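Local coordinates for protein 3-hydroxyacyl-CoA dehydrogenase (Brucella suis, PDB 4O5O) that probably catalyses the NAD+-dependent oxidation of 3-hydroxyacyl-CoA to 3-oxoacyl-CoA, as a Rossmann-fold member of the short-chain dehydrogenase/reductase family, at residues Thr116-Ile119 and Ser120-Ile124. Residues are numbered along the deposited sequence; the frame is centred on the assembly and turned at random.
Sequences TRTI and SINLI
Thr116-Ile119 and Ser120-Ile124 are consecutive turns of helix 112-137, which packs beside helix 167-187 in a Rossmann-type short-chain dehydrogenase. The first three bonds are regular i to i+4: Ser120 N to Thr116 O, Ile121 N to Arg117 O and Asn122 N to Thr118 O. Ile119 O then accepts twice, from Leu123 N at 2.9 Å and from Ile124 N at 3.0 Å. The second of these bonds spans five residues and is the straighter, with an N-H...O angle of 164° against 148°; it marks a pi-type turn, a local widening of the helix.

Asn122 lies within this wide turn, where an amide can donate and accept at once: OD1 takes the N-H of Val97, and ND2 is bonded to Ser172 OG, tying the helix to a loop and to helix 167-187. Its side chain also touches Tyr169 and Lys173, consistent with the asparagine of the Asn-Ser-Tyr-Lys tetrad described for many short-chain dehydrogenases. Thr118 lies alongside it, its CG2 3.7 Å from Asn122 ND2, while Thr118 OG1 bonds back to Thr114 O, which lets a polar residue be buried.

Ile119 and Leu123 offer branched apolar surface to Ile119 of the second subunit. Arg117, an exposed residue, suits the flank nearer solvent, its long aliphatic chain lying along Ile121. That extended chain (CG anti to the backbone N, chi1 -180°) carries the guanidinium alongside Ile121, and chi4 of -89° turns one face onto Ile121 CD1, which sits over its centre, 3.6 Å above the plane.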
loop_
_atom_site.group_PDB
_atom_site.type_symbol
_atom_site.label_atom_id
_atom_site.label_comp_id
_atom_site.label_asym_id
_atom_site.label_seq_id
_atom_site.Cartn_x
_atom_site.Cartn_y
_atom_site.Cartn_z
ATOM N N THR B 116 -21.769 0.246 13.778
ATOM C CA THR B 116 -22.070 -1.164 13.702
ATOM C C THR B 116 -22.899 -1.524 12.454
ATOM O O THR B 116 -22.633 -2.522 11.807
ATOM C CB THR B 116 -22.759 -1.654 14.998
ATOM O OG1 THR B 116 -21.881 -1.437 16.111
ATOM C CG2 THR B 116 -23.143 -3.132 14.915
ATOM N N ARG B 117 -23.914 -0.715 12.131
ATOM C CA ARG B 117 -24.742 -0.955 10.948
ATOM C C ARG B 117 -23.938 -0.913 9.656
ATOM O O ARG B 117 -24.128 -1.736 8.771
ATOM C CB ARG B 117 -25.905 0.045 10.887
ATOM C CG ARG B 117 -26.828 -0.142 9.688
ATOM C CD ARG B 117 -28.038 0.799 9.700
ATOM N NE ARG B 117 -28.868 0.666 8.493
ATOM C CZ ARG B 117 -28.701 1.353 7.355
ATOM N NH1 ARG B 117 -27.722 2.261 7.211
ATOM N NH2 ARG B 117 -29.530 1.125 6.337
ATOM N N THR B 118 -23.073 0.075 9.517
ATOM C CA THR B 118 -22.249 0.185 8.321
ATOM C C THR B 118 -21.350 -1.032 8.157
ATOM O O THR B 118 -21.212 -1.591 7.060
ATOM C CB THR B 118 -21.440 1.474 8.409
ATOM O OG1 THR B 118 -22.355 2.567 8.432
ATOM C CG2 THR B 118 -20.484 1.674 7.252
ATOM N N ILE B 119 -20.725 -1.455 9.252
ATOM C CA ILE B 119 -19.916 -2.683 9.269
ATOM C C ILE B 119 -20.770 -3.889 8.895
ATOM O O ILE B 119 -20.362 -4.762 8.118
ATOM C CB ILE B 119 -19.302 -2.931 10.675
ATOM C CG1 ILE B 119 -18.281 -1.854 11.024
ATOM C CG2 ILE B 119 -18.659 -4.310 10.780
ATOM C CD1 ILE B 119 -17.195 -1.717 9.977
ATOM N N SER B 120 -21.956 -3.959 9.477
ATOM C CA SER B 120 -22.848 -5.089 9.235
ATOM C C SER B 120 -23.222 -5.237 7.756
ATOM O O SER B 120 -23.080 -6.333 7.176
ATOM C CB SER B 120 -24.130 -4.967 10.092
ATOM O OG SER B 120 -25.035 -6.002 9.777
ATOM N N ILE B 121 -23.679 -4.159 7.137
ATOM C CA ILE B 121 -24.094 -4.245 5.753
ATOM C C ILE B 121 -22.896 -4.454 4.823
ATOM O O ILE B 121 -22.887 -5.325 3.963
ATOM C CB ILE B 121 -24.875 -2.987 5.334
ATOM C CG1 ILE B 121 -26.201 -2.876 6.113
ATOM C CG2 ILE B 121 -25.134 -3.011 3.828
ATOM C CD1 ILE B 121 -26.837 -1.509 6.075
ATOM N N ASN B 122 -21.865 -3.635 5.003
ATOM C CA ASN B 122 -20.806 -3.543 4.005
ATOM C C ASN B 122 -19.790 -4.686 4.099
ATOM O O ASN B 122 -19.294 -5.165 3.063
ATOM C CB ASN B 122 -20.031 -2.254 4.188
ATOM C CG ASN B 122 -20.810 -1.029 3.813
ATOM O OD1 ASN B 122 -21.965 -1.121 3.416
ATOM N ND2 ASN B 122 -20.175 0.128 3.896
ATOM N N LEU B 123 -19.482 -5.108 5.328
ATOM C CA LEU B 123 -18.430 -6.071 5.604
ATOM C C LEU B 123 -19.000 -7.444 5.968
ATOM O O LEU B 123 -18.720 -8.435 5.295
ATOM C CB LEU B 123 -17.477 -5.539 6.666
ATOM C CG LEU B 123 -16.343 -6.488 7.070
ATOM C CD1 LEU B 123 -15.548 -6.976 5.862
ATOM C CD2 LEU B 123 -15.447 -5.790 8.072
ATOM N N ILE B 124 -19.838 -7.506 7.000
ATOM C CA ILE B 124 -20.455 -8.770 7.356
ATOM C C ILE B 124 -21.324 -9.300 6.228
ATOM O O ILE B 124 -21.262 -10.500 5.913
ATOM C CB ILE B 124 -21.191 -8.710 8.700
ATOM C CG1 ILE B 124 -20.162 -8.366 9.802
ATOM C CG2 ILE B 124 -21.887 -10.044 9.004
ATOM C CD1 ILE B 124 -20.751 -8.047 11.152
#